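Local structure of alpha-galactosidase 1 (Saccharomyces cerevisiae, 3LRK) at residues F235-S238 with I239-L243; Q251-V255 with G256-D260; M369-L373 with E374-F378; N399-D402 with N403-S407; K414-T417 with G418-N422. The protein catalyses the hydrolysis of terminal, non-reducing alpha-D-galactose residues in alpha-D-galactosides, including galactose oligosaccharides, galactomannans and galactolipids, working as a secreted homotetramer. The protein carries 1 engineered substitution. All coordinates share one frame; numbering follows the deposited sequence.

Contact 1: residues F235-S238 with I239-L243; sequences FHCS and IMNIL
Ser238 caps the first turn of the helix that starts at Ile239, using its hydroxyl and its carbonyl together. Ser238 OG accepts the backbone amide of Asn241 at 3.2 Å from Asn241 N, with an N-H...O angle of 153°. The hydroxyl stands between the backbone N and the carbonyl carbon of its own residue (chi1 72°), which brings it to that amide. The hydroxyl also lies against the Asn241 side chain, Ser238 OG to Asn241 CB being 3.3 Å. The second bond runs from Ile242 N to Ser238 O, 3.1 Å, and the donor sits 20° off the carbonyl plane. Cys237 CB makes an apolar contact with Ile242 CD1 at 3.8 Å and also lies 3.7 Å from Asn241 OD1. That amide oxygen takes its hydrogen bond from Lys245, one turn further along the helix, while Asn241 ND2 is bound by the carbonyl of Cys223. The disulfide from Cys237 to Cys221 anchors the loop just ahead of the cap, and Trp283 of helix 273-285 packs on Ile239 and Ile242. With side-chain oxygen bonded to the third residue on and carbonyl to the fourth, this is an ST motif at a helix N-cap, here starting helix 239-246, which joins two strands of the TIM-barrel domain, the side chain of Ile242 being about 6 Å from that of the proton donor Asp209.

Contact 2: residues Q251-V255 with G256-D260; sequences QNAGV and GGWND
Gly254 and Gly257 form an antiparallel hydrogen-bonded pair closed by a type II beta turn, the chain doubling back through Val255 and Gly256 before it enters strand 258-260. Gly257 N donates to Gly254 O at 2.9 Å, in the carbonyl plane, and Gly254 N returns a bond to Gly257 O at 3.1 Å. Gly256, at the third position of the turn, has phi 96°, where a side chain would collide with the carbonyl oxygen of Val255. The indole of Trp258 lies against this bridge. Gly254 O stands 3.4 Å above the ring plane, over its centre, and the peptide carbon follows, Gly254 C to Trp258 CH2 being 3.4 Å. Trp258 CG is opposite the carbonyl carbon (chi1 -52°), a rotation that folds the ring back along the hairpin, while its NE1 is held by the carbonyl of Gly27. Just before the turn, Ala253 CB lies 3.5 Å from Asn259 ND2; that amide is itself fixed by Met249 and Trp204. With an alanine in place of Trp258, the Gly254 peptide would probably lose the flat surface beneath it and the Gly27 carbonyl its donor. The oxygen over the indole thus has its in-plane bond to Gly257 N, and its contact with the ring is one of packing, so three residues after the substrate-binding Gln251 the turn is held by backbone bonds and the indole face.

Contact 3: residues M369-L373 with E374-F378; sequences MNTTL and EEIFF. With NAG (2-acetamido-2-deoxy-beta-D-glucopyranose), chain G.
Leu373 meets the edge of the Phe377 ring, with Leu373 CD2 in the ring plane and 3.9 Å from Phe377 CE1; Leu373 O also lies near that plane, at the same ring's edge. Over one face of the ring sits Ile376 CG2, 3.7 Å above it and offset toward the rim, while the ring of Phe378 has Glu375 O at its edge. The carboxylate of Glu375 reaches back along the chain: Thr371 OG1 donates to Glu375 OE1 at 2.7 Å, on the anti lone pair, and Trp328 NE1 gives the same oxygen a second bond. Thr371 OG1 stands opposite its backbone N (chi1 -172°), which turns it toward the carboxylate. A leucine here in place of Glu375 would probably leave the Thr371 hydroxyl and the Trp328 indole without their shared acceptor. Thr372 is the N-cap, its OG1 taking a weak bond from Glu375 N at 3.4 Å, and its carbonyl holds Ile376 N at 3.0 Å. Thr372 also completes the sequon of Asn370, whose ND2 is linked to the N-acetylglucosamine C1. Strand 367-371 leads through the Thr372 cap into the short helix 373-376, which lies against strands 342-349 and 355-361 of the C-terminal beta sandwich, with Leu387 of helix 385-388 covering Leu373 and Phe377.

Contact 4: residues N399-D402 with N403-S407; sequences NRVD and NSTAS. With NAG (2-acetamido-2-deoxy-beta-D-glucopyranose), chain F.
Asp402 closes the loop that precedes helix 403-410, and its carbonyl opens the helix: Ala406 N donates to Asp402 O at 3.0 Å, close to the line of the C=O bond. At chi1 67° the carboxylate of Asp402 is tucked back over its own backbone, which brings OD1 over the first turn, where it is gripped twice by Thr405. Thr405 N meets Asp402 OD1 at 2.8 Å in an almost straight bond of 173°, while Thr405 OG1 donates to that oxygen from above the carboxylate plane, also at 2.8 Å. The two donors, one backbone and one side chain, fix the rotation of the carboxylate, and its negative charge at the amino end of the helix would probably suit the helix dipole. On the flank, Val401 CG1 lies 3.7 Å from Thr405 CB and 4.1 Å from Ala406 CB, the valine and threonine side chains crossing at about a right angle. One turn along, Ser407 OG and Ser407 N reach the carbonyl of Asn403 from opposite faces. A water joins loop to helix, donating to Val401 O at 2.8 Å and to Asn403 OD1 at 2.7 Å. Beyond that oxygen the Asn403 amide carries an N-acetylglucosamine, which is also hydrogen-bonded to Ser302 in helix 301-307. Thr405 is the third residue of this Asn-Ser-Thr sequon, so one hydroxyl serves both the glycosylation signal and the cap. The whole is an Asx motif at the N-terminus of helix 403-410, on the surface of the C-terminal domain.

Contact 5: residues K414-T417 with G418-N422; sequences KTAT and GILYN. With NAG (2-acetamido-2-deoxy-beta-D-glucopyranose), chain C.
Ile419 folds back over the residues that precede the turn, and its side chain can be followed outward atom by atom. Its CB rests on the carbonyl of Ala416, 3.4 Å from Ala416 O. CG1 comes next, opposite the carbonyl carbon (chi1 -61°) and thereby directed toward the earlier part of the chain, where Ile419 CG1 is 4.0 Å from Thr415 O. The extended second torsion then carries the tip onto the same oxygen, Ile419 CD1 to Thr415 O being 3.3 Å. Beneath the side chain the backbone is tied to a single acceptor. Ile419 N donates to Ala416 O at 2.9 Å from 39° above the carbonyl plane, and Leu420 N reaches it in that plane at 3.0 Å, so the carbonyl carries two bonds of distinct direction. The second is accompanied by an apolar contact of Ala416 CB with Leu420 CG; Tyr304 of helix 301-307 packs on both of these residues. On the outer side of the turn Thr417 faces the sugar on Asn422: Thr417 CG2 lies 3.3 Å from O7 of the N-acetylglucosamine, and the acetamido methyl C8 of that sugar is also near Thr417 OG1. The glycosidic link itself runs from Asn422 ND2 to C1, while Asn422 OD1 is held by the backbone of Glu425 and the sugar by Asp63. Thr417 and Gly418, the latter with positive phi (81°), occupy the central positions of a type II beta turn, extended by the bond to Leu420, beside an N-glycosylation site in the loop between helices 403-410 and 428-433.

The five contacts follow one another along the chain without overlap. Contacts 1 and 2 belong to the TIM-barrel domain, on helix 239-246 and the strand 258-260 that comes next, with centres 19 Å apart and nearest atoms about 6 Å apart. Contacts 3, 4 and 5 belong to the C-terminal beta-sandwich part of the chain, each including a glycosylated asparagine. Contact 3 stands apart, its centre 32 Å from that of contact 4. Contacts 4 and 5, centres 11 Å apart, touch through Thr405 with Ile419 and Val401 with Ile419 and Leu420, forming one apolar patch. The first pair thus lies near the active site, contact 2 holding substrate-binding Gln251, whereas the later three carry surface glycans.

Contact 1: residues F235-S238 with I239-L243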
# COMPACT_ATOMS: atom_id res chain seq x y z
N PHE A 235 -0.33 -15.76 -11.71
CA PHE A 235 -1.17 -16.57 -12.59
C PHE A 235 -1.72 -17.80 -11.86
O PHE A 235 -1.52 -17.93 -10.65
CB PHE A 235 -0.50 -16.90 -13.95
CG PHE A 235 0.68 -17.87 -13.88
CD1 PHE A 235 0.93 -18.73 -14.96
CD2 PHE A 235 1.53 -17.92 -12.78
CE1 PHE A 235 2.01 -19.63 -14.93
CE2 PHE A 235 2.62 -18.81 -12.76
CZ PHE A 235 2.85 -19.67 -13.83
N HIS A 236 -2.42 -18.67 -12.60
CA HIS A 236 -3.21 -19.76 -11.99
C HIS A 236 -4.23 -19.23 -10.98
O HIS A 236 -4.52 -19.86 -9.95
CB HIS A 236 -2.31 -20.85 -11.39
CG HIS A 236 -1.51 -21.56 -12.43
ND1 HIS A 236 -1.96 -22.71 -13.05
CD2 HIS A 236 -0.32 -21.26 -13.00
CE1 HIS A 236 -1.06 -23.10 -13.94
NE2 HIS A 236 -0.06 -22.24 -13.93
N CYS A 237 -4.79 -18.06 -11.30
CA CYS A 237 -5.85 -17.46 -10.50
C CYS A 237 -7.16 -18.16 -10.85
O CYS A 237 -7.42 -18.42 -12.02
CB CYS A 237 -5.95 -15.96 -10.81
SG CYS A 237 -4.46 -15.00 -10.47
N SER A 238 -7.96 -18.48 -9.84
CA SER A 238 -9.24 -19.16 -10.06
C SER A 238 -10.30 -18.24 -10.68
O SER A 238 -10.16 -17.02 -10.66
CB SER A 238 -9.78 -19.74 -8.75
OG SER A 238 -10.24 -18.70 -7.92
N ILE A 239 -11.34 -18.86 -11.22
CA ILE A 239 -12.47 -18.14 -11.83
C ILE A 239 -13.08 -17.09 -10.88
O ILE A 239 -13.22 -15.92 -11.24
CB ILE A 239 -13.52 -19.15 -12.37
CG1 ILE A 239 -12.96 -19.83 -13.63
CG2 ILE A 239 -14.88 -18.49 -12.63
CD1 ILE A 239 -13.53 -21.23 -13.92
N MET A 240 -13.40 -17.52 -9.66
CA MET A 240 -13.99 -16.65 -8.64
C MET A 240 -13.03 -15.57 -8.15
O MET A 240 -13.46 -14.47 -7.81
CB MET A 240 -14.50 -17.47 -7.45
CG MET A 240 -15.77 -18.28 -7.71
SD MET A 240 -17.17 -17.34 -8.35
CE MET A 240 -17.45 -16.12 -7.05
N ASN A 241 -11.74 -15.91 -8.07
CA ASN A 241 -10.71 -14.93 -7.70
C ASN A 241 -10.73 -13.76 -8.68
O ASN A 241 -10.69 -12.61 -8.26
CB ASN A 241 -9.32 -15.59 -7.65
CG ASN A 241 -8.18 -14.58 -7.48
OD1 ASN A 241 -7.78 -13.89 -8.42
ND2 ASN A 241 -7.62 -14.52 -6.27
N ILE A 242 -10.84 -14.08 -9.98
CA ILE A 242 -10.78 -13.08 -11.05
C ILE A 242 -12.09 -12.29 -11.14
O ILE A 242 -12.07 -11.07 -11.28
CB ILE A 242 -10.38 -13.73 -12.41
CG1 ILE A 242 -8.90 -14.12 -12.37
CG2 ILE A 242 -10.66 -12.78 -13.58
CD1 ILE A 242 -8.46 -15.02 -13.49
N LEU A 243 -13.22 -12.99 -11.02
CA LEU A 243 -14.52 -12.31 -10.99
C LEU A 243 -14.60 -11.32 -9.82
O LEU A 243 -15.08 -10.20 -9.97
CB LEU A 243 -15.68 -13.31 -10.90
CG LEU A 243 -17.09 -12.71 -10.90
CD1 LEU A 243 -17.39 -12.01 -12.23
CD2 LEU A 243 -18.11 -13.80 -10.61

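Contact 2: residues Q251-V255 with G256-D260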
# COMPACT_ATOMS: atom_id res chain seq x y z
N GLN A 251 -17.58 -0.18 -13.39
CA GLN A 251 -17.85 1.25 -13.54
C GLN A 251 -16.85 1.98 -14.43
O GLN A 251 -17.13 3.08 -14.90
CB GLN A 251 -17.89 1.92 -12.15
CG GLN A 251 -16.56 1.90 -11.42
CD GLN A 251 -16.69 2.31 -9.96
OE1 GLN A 251 -16.62 1.47 -9.06
NE2 GLN A 251 -16.88 3.59 -9.73
N ASN A 252 -15.68 1.37 -14.66
CA ASN A 252 -14.67 1.92 -15.54
C ASN A 252 -14.57 1.23 -16.90
O ASN A 252 -13.63 1.47 -17.66
CB ASN A 252 -13.30 1.99 -14.84
CG ASN A 252 -13.15 3.23 -13.98
OD1 ASN A 252 -13.48 3.21 -12.80
ND2 ASN A 252 -12.71 4.33 -14.59
N ALA A 253 -15.56 0.40 -17.22
CA ALA A 253 -15.68 -0.17 -18.56
C ALA A 253 -16.94 0.30 -19.30
O ALA A 253 -17.87 0.83 -18.69
CB ALA A 253 -15.63 -1.69 -18.49
N GLY A 254 -16.95 0.10 -20.61
CA GLY A 254 -18.08 0.49 -21.45
C GLY A 254 -17.69 0.56 -22.91
O GLY A 254 -16.56 0.20 -23.27
N VAL A 255 -18.62 1.01 -23.75
CA VAL A 255 -18.41 1.07 -25.20
C VAL A 255 -17.00 1.55 -25.55
O VAL A 255 -16.59 2.65 -25.14
CB VAL A 255 -19.49 1.95 -25.91
CG1 VAL A 255 -19.14 2.18 -27.37
CG2 VAL A 255 -20.85 1.28 -25.80
N GLY A 256 -16.25 0.71 -26.27
CA GLY A 256 -14.91 1.06 -26.73
C GLY A 256 -13.73 0.59 -25.87
O GLY A 256 -12.61 0.56 -26.35
N GLY A 257 -13.98 0.23 -24.62
CA GLY A 257 -12.90 -0.12 -23.68
C GLY A 257 -13.42 -1.01 -22.56
O GLY A 257 -14.18 -0.57 -21.71
N TRP A 258 -12.98 -2.27 -22.55
CA TRP A 258 -13.55 -3.28 -21.67
C TRP A 258 -12.54 -3.86 -20.70
O TRP A 258 -11.37 -3.96 -21.03
CB TRP A 258 -14.13 -4.43 -22.51
CG TRP A 258 -15.07 -3.93 -23.57
CD1 TRP A 258 -14.81 -3.79 -24.90
CD2 TRP A 258 -16.40 -3.47 -23.37
NE1 TRP A 258 -15.91 -3.28 -25.55
CE2 TRP A 258 -16.91 -3.08 -24.63
CE3 TRP A 258 -17.23 -3.36 -22.25
CZ2 TRP A 258 -18.21 -2.58 -24.80
CZ3 TRP A 258 -18.53 -2.87 -22.42
CH2 TRP A 258 -19.00 -2.49 -23.68
N ASN A 259 -13.01 -4.26 -19.52
CA ASN A 259 -12.25 -5.13 -18.63
C ASN A 259 -12.18 -6.52 -19.26
O ASN A 259 -13.16 -6.99 -19.84
CB ASN A 259 -12.92 -5.21 -17.26
CG ASN A 259 -12.93 -3.88 -16.51
OD1 ASN A 259 -11.91 -3.19 -16.43
ND2 ASN A 259 -14.08 -3.52 -15.95
N ASP A 260 -11.02 -7.16 -19.15
CA ASP A 260 -10.77 -8.47 -19.77
C ASP A 260 -10.42 -9.46 -18.65
O ASP A 260 -9.38 -9.33 -18.00
CB ASP A 260 -9.63 -8.32 -20.78
CG ASP A 260 -9.28 -9.62 -21.52
OD1 ASP A 260 -9.83 -10.70 -21.23
OD2 ASP A 260 -8.40 -9.54 -22.40

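Contact 3: residues M369-L373 with E374-F378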
# COMPACT_ATOMS: atom_id res chain seq x y z
N MET A 369 -31.90 -19.96 -3.45
CA MET A 369 -31.45 -18.58 -3.54
C MET A 369 -32.64 -17.69 -3.91
O MET A 369 -33.53 -18.10 -4.66
CB MET A 369 -30.32 -18.43 -4.57
CG MET A 369 -29.01 -19.12 -4.19
SD MET A 369 -27.57 -18.61 -5.16
CE MET A 369 -27.25 -16.99 -4.47
N ASN A 370 -32.66 -16.50 -3.34
CA ASN A 370 -33.77 -15.59 -3.41
C ASN A 370 -33.41 -14.12 -3.59
O ASN A 370 -32.43 -13.68 -3.07
CB ASN A 370 -34.62 -15.74 -2.15
CG ASN A 370 -33.91 -15.33 -0.89
OD1 ASN A 370 -34.08 -14.25 -0.44
ND2 ASN A 370 -33.14 -16.21 -0.31
N THR A 371 -34.24 -13.35 -4.28
CA THR A 371 -34.12 -11.91 -4.32
C THR A 371 -35.50 -11.26 -4.54
O THR A 371 -36.51 -11.96 -4.64
CB THR A 371 -33.09 -11.44 -5.39
OG1 THR A 371 -32.87 -10.03 -5.26
CG2 THR A 371 -33.55 -11.77 -6.81
N THR A 372 -35.52 -9.93 -4.57
CA THR A 372 -36.74 -9.14 -4.75
C THR A 372 -36.47 -8.08 -5.81
O THR A 372 -35.32 -7.87 -6.18
CB THR A 372 -37.14 -8.41 -3.45
OG1 THR A 372 -36.12 -7.46 -3.11
CG2 THR A 372 -37.33 -9.38 -2.27
N LEU A 373 -37.52 -7.41 -6.27
CA LEU A 373 -37.37 -6.28 -7.20
C LEU A 373 -36.53 -5.14 -6.63
O LEU A 373 -35.82 -4.46 -7.37
CB LEU A 373 -38.74 -5.74 -7.64
CG LEU A 373 -39.64 -6.61 -8.52
CD1 LEU A 373 -40.99 -5.91 -8.73
CD2 LEU A 373 -38.99 -6.95 -9.86
N GLU A 374 -36.63 -4.94 -5.31
CA GLU A 374 -35.87 -3.88 -4.62
C GLU A 374 -34.36 -4.12 -4.75
O GLU A 374 -33.61 -3.17 -5.00
CB GLU A 374 -36.28 -3.75 -3.15
CG GLU A 374 -37.75 -3.36 -2.93
CD GLU A 374 -38.08 -3.02 -1.48
OE1 GLU A 374 -37.20 -3.17 -0.60
OE2 GLU A 374 -39.23 -2.59 -1.22
N GLU A 375 -33.93 -5.37 -4.59
CA GLU A 375 -32.53 -5.77 -4.74
C GLU A 375 -32.07 -5.76 -6.19
O GLU A 375 -30.98 -5.28 -6.50
CB GLU A 375 -32.27 -7.15 -4.15
CG GLU A 375 -32.37 -7.25 -2.64
CD GLU A 375 -31.74 -8.52 -2.11
OE1 GLU A 375 -31.75 -9.55 -2.82
OE2 GLU A 375 -31.21 -8.48 -0.98
N ILE A 376 -32.90 -6.33 -7.07
CA ILE A 376 -32.62 -6.36 -8.51
C ILE A 376 -32.44 -4.94 -9.06
O ILE A 376 -31.45 -4.65 -9.74
CB ILE A 376 -33.73 -7.10 -9.30
CG1 ILE A 376 -33.68 -8.60 -8.99
CG2 ILE A 376 -33.59 -6.83 -10.79
CD1 ILE A 376 -34.96 -9.35 -9.37
N PHE A 377 -33.40 -4.06 -8.75
CA PHE A 377 -33.34 -2.69 -9.21
C PHE A 377 -32.78 -1.81 -8.11
O PHE A 377 -33.44 -0.91 -7.55
CB PHE A 377 -34.71 -2.24 -9.74
CG PHE A 377 -35.16 -3.04 -10.93
CD1 PHE A 377 -36.09 -4.07 -10.79
CD2 PHE A 377 -34.65 -2.76 -12.20
CE1 PHE A 377 -36.50 -4.81 -11.90
CE2 PHE A 377 -35.05 -3.50 -13.31
CZ PHE A 377 -35.98 -4.52 -13.17
N PHE A 378 -31.50 -2.09 -7.84
CA PHE A 378 -30.73 -1.58 -6.70
C PHE A 378 -30.59 -0.06 -6.61
O PHE A 378 -30.40 0.46 -5.50
CB PHE A 378 -29.33 -2.25 -6.69
CG PHE A 378 -28.60 -2.16 -8.02
CD1 PHE A 378 -27.82 -1.05 -8.32
CD2 PHE A 378 -28.70 -3.18 -8.96
CE1 PHE A 378 -27.16 -0.94 -9.55
CE2 PHE A 378 -28.04 -3.09 -10.20
CZ PHE A 378 -27.27 -1.97 -10.49
C1 NAG G . -32.13 -16.37 0.71
C2 NAG G . -31.08 -15.50 1.41
C3 NAG G . -30.42 -16.22 2.59
C4 NAG G . -31.46 -16.84 3.53
C5 NAG G . -32.52 -17.61 2.74
C6 NAG G . -33.67 -18.05 3.66
C7 NAG G . -29.73 -13.71 0.45
C8 NAG G . -28.55 -13.37 -0.41
N2 NAG G . -30.08 -15.00 0.48
O3 NAG G . -29.62 -15.32 3.33
O4 NAG G . -30.80 -17.69 4.46
O5 NAG G . -33.06 -16.84 1.68
O6 NAG G . -33.61 -19.44 3.84
O7 NAG G . -30.31 -12.84 1.09

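Contact 4: residues N399-D402 with N403-S407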
# COMPACT_ATOMS: atom_id res chain seq x y z
N ASN A 399 -33.51 -23.85 -23.50
CA ASN A 399 -33.33 -24.10 -24.93
C ASN A 399 -31.87 -24.16 -25.37
O ASN A 399 -31.54 -23.80 -26.50
CB ASN A 399 -34.10 -23.07 -25.78
CG ASN A 399 -35.56 -22.94 -25.38
OD1 ASN A 399 -36.18 -23.90 -24.93
ND2 ASN A 399 -36.11 -21.74 -25.54
N ARG A 400 -30.99 -24.62 -24.48
CA ARG A 400 -29.60 -24.82 -24.86
C ARG A 400 -29.51 -26.06 -25.74
O ARG A 400 -30.33 -26.98 -25.63
CB ARG A 400 -28.69 -24.90 -23.62
CG ARG A 400 -28.02 -26.22 -23.39
CD ARG A 400 -26.59 -26.06 -22.89
NE ARG A 400 -26.51 -26.31 -21.46
CZ ARG A 400 -25.46 -26.85 -20.84
NH1 ARG A 400 -24.38 -27.22 -21.50
NH2 ARG A 400 -25.52 -27.03 -19.53
N VAL A 401 -28.53 -26.08 -26.65
CA VAL A 401 -28.34 -27.22 -27.54
C VAL A 401 -28.06 -28.45 -26.68
O VAL A 401 -27.11 -28.46 -25.89
CB VAL A 401 -27.20 -26.99 -28.56
CG1 VAL A 401 -27.00 -28.21 -29.44
CG2 VAL A 401 -27.48 -25.75 -29.42
N ASP A 402 -28.89 -29.49 -26.81
CA ASP A 402 -28.74 -30.67 -25.96
C ASP A 402 -27.47 -31.46 -26.30
O ASP A 402 -26.89 -31.29 -27.38
CB ASP A 402 -30.02 -31.54 -25.90
CG ASP A 402 -30.37 -32.22 -27.24
OD1 ASP A 402 -29.48 -32.53 -28.05
OD2 ASP A 402 -31.58 -32.48 -27.45
N ASN A 403 -27.03 -32.30 -25.37
CA ASN A 403 -25.79 -33.06 -25.54
C ASN A 403 -25.77 -33.92 -26.80
O ASN A 403 -24.71 -34.10 -27.41
CB ASN A 403 -25.48 -33.91 -24.30
CG ASN A 403 -24.91 -33.08 -23.13
OD1 ASN A 403 -24.50 -31.92 -23.31
ND2 ASN A 403 -24.89 -33.69 -21.94
N SER A 404 -26.94 -34.41 -27.21
CA SER A 404 -27.05 -35.22 -28.42
C SER A 404 -26.81 -34.44 -29.71
O SER A 404 -26.00 -34.85 -30.54
CB SER A 404 -28.40 -35.94 -28.49
OG SER A 404 -28.33 -37.18 -27.81
N THR A 405 -27.52 -33.32 -29.87
CA THR A 405 -27.36 -32.46 -31.04
C THR A 405 -25.93 -31.92 -31.11
O THR A 405 -25.30 -31.95 -32.17
CB THR A 405 -28.39 -31.30 -31.04
OG1 THR A 405 -29.69 -31.81 -30.73
CG2 THR A 405 -28.43 -30.61 -32.40
N ALA A 406 -25.42 -31.44 -29.98
CA ALA A 406 -24.03 -30.99 -29.85
C ALA A 406 -23.03 -32.06 -30.28
O ALA A 406 -22.11 -31.78 -31.06
CB ALA A 406 -23.76 -30.54 -28.43
N SER A 407 -23.21 -33.28 -29.79
CA SER A 407 -22.35 -34.41 -30.16
C SER A 407 -22.43 -34.70 -31.66
O SER A 407 -21.40 -34.96 -32.29
CB SER A 407 -22.71 -35.66 -29.37
OG SER A 407 -22.56 -35.44 -27.98
C1 NAG F . -24.27 -32.96 -20.85
C2 NAG F . -25.25 -33.09 -19.68
C3 NAG F . -24.67 -32.59 -18.36
C4 NAG F . -23.25 -33.09 -18.11
C5 NAG F . -22.38 -32.95 -19.36
C6 NAG F . -21.01 -33.58 -19.15
C7 NAG F . -27.61 -33.12 -20.27
C8 NAG F . -28.23 -32.86 -21.62
N2 NAG F . -26.51 -32.43 -19.97
O3 NAG F . -25.47 -33.03 -17.28
O4 NAG F . -22.68 -32.37 -17.03
O5 NAG F . -23.03 -33.56 -20.47
O6 NAG F . -20.21 -33.38 -20.28
O7 NAG F . -28.11 -33.96 -19.50
O HOH W 1 -25.59 -29.45 -23.72

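Contact 5: residues K414-T417 with G418-N422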
# COMPACT_ATOMS: atom_id res chain seq x y z
N LYS A 414 -24.21 -33.76 -38.15
CA LYS A 414 -25.21 -32.70 -38.28
C LYS A 414 -24.55 -31.35 -38.53
O LYS A 414 -23.44 -31.10 -38.06
CB LYS A 414 -26.08 -32.61 -37.02
CG LYS A 414 -27.27 -33.55 -37.03
CD LYS A 414 -28.30 -33.16 -35.98
CE LYS A 414 -29.52 -34.06 -36.07
NZ LYS A 414 -30.61 -33.64 -35.15
N THR A 415 -25.23 -30.48 -39.28
CA THR A 415 -24.75 -29.12 -39.53
C THR A 415 -25.27 -28.18 -38.46
O THR A 415 -26.38 -28.36 -37.95
CB THR A 415 -25.18 -28.58 -40.92
OG1 THR A 415 -26.61 -28.55 -41.00
CG2 THR A 415 -24.61 -29.44 -42.04
N ALA A 416 -24.47 -27.17 -38.12
CA ALA A 416 -24.87 -26.14 -37.15
C ALA A 416 -25.86 -25.14 -37.75
O ALA A 416 -26.61 -24.50 -37.02
CB ALA A 416 -23.66 -25.43 -36.59
N THR A 417 -25.84 -25.02 -39.08
CA THR A 417 -26.75 -24.13 -39.81
C THR A 417 -28.21 -24.46 -39.47
O THR A 417 -28.62 -25.62 -39.51
CB THR A 417 -26.52 -24.21 -41.34
OG1 THR A 417 -25.12 -24.10 -41.62
CG2 THR A 417 -27.27 -23.10 -42.07
N GLY A 418 -28.98 -23.43 -39.12
CA GLY A 418 -30.38 -23.61 -38.72
C GLY A 418 -30.58 -24.06 -37.27
O GLY A 418 -31.72 -24.12 -36.80
N ILE A 419 -29.48 -24.37 -36.58
CA ILE A 419 -29.52 -24.76 -35.17
C ILE A 419 -28.96 -23.63 -34.29
O ILE A 419 -29.67 -23.11 -33.43
CB ILE A 419 -28.79 -26.11 -34.92
CG1 ILE A 419 -29.46 -27.24 -35.71
CG2 ILE A 419 -28.75 -26.44 -33.41
CD1 ILE A 419 -28.74 -28.57 -35.67
N LEU A 420 -27.70 -23.26 -34.52
CA LEU A 420 -27.12 -22.08 -33.86
C LEU A 420 -27.66 -20.79 -34.48
O LEU A 420 -27.90 -20.73 -35.68
CB LEU A 420 -25.59 -22.08 -33.91
CG LEU A 420 -24.71 -23.24 -33.42
CD1 LEU A 420 -23.36 -22.69 -32.97
CD2 LEU A 420 -25.33 -24.08 -32.32
N TYR A 421 -27.84 -19.78 -33.64
CA TYR A 421 -28.19 -18.44 -34.09
C TYR A 421 -27.09 -17.86 -34.98
O TYR A 421 -25.91 -18.01 -34.67
CB TYR A 421 -28.42 -17.53 -32.88
CG TYR A 421 -28.92 -16.15 -33.21
CD1 TYR A 421 -30.29 -15.91 -33.38
CD2 TYR A 421 -28.04 -15.08 -33.34
CE1 TYR A 421 -30.76 -14.63 -33.68
CE2 TYR A 421 -28.50 -13.80 -33.63
CZ TYR A 421 -29.86 -13.59 -33.80
OH TYR A 421 -30.31 -12.33 -34.09
N ASN A 422 -27.50 -17.22 -36.08
CA ASN A 422 -26.57 -16.61 -37.03
C ASN A 422 -26.59 -15.09 -36.86
O ASN A 422 -27.47 -14.40 -37.39
CB ASN A 422 -26.89 -17.04 -38.48
CG ASN A 422 -25.78 -16.70 -39.48
OD1 ASN A 422 -25.00 -15.77 -39.27
ND2 ASN A 422 -25.73 -17.46 -40.59
C1 NAG C . -24.70 -17.10 -41.55
C2 NAG C . -24.13 -18.32 -42.28
C3 NAG C . -23.08 -17.98 -43.33
C4 NAG C . -23.36 -16.72 -44.16
C5 NAG C . -24.25 -15.69 -43.45
C6 NAG C . -25.04 -14.90 -44.49
C7 NAG C . -24.17 -20.37 -40.96
C8 NAG C . -23.33 -21.40 -40.27
N2 NAG C . -23.55 -19.25 -41.33
O3 NAG C . -22.93 -19.08 -44.21
O4 NAG C . -22.11 -16.10 -44.44
O5 NAG C . -25.20 -16.24 -42.55
O6 NAG C . -25.40 -13.65 -43.94
O7 NAG C . -25.37 -20.57 -41.15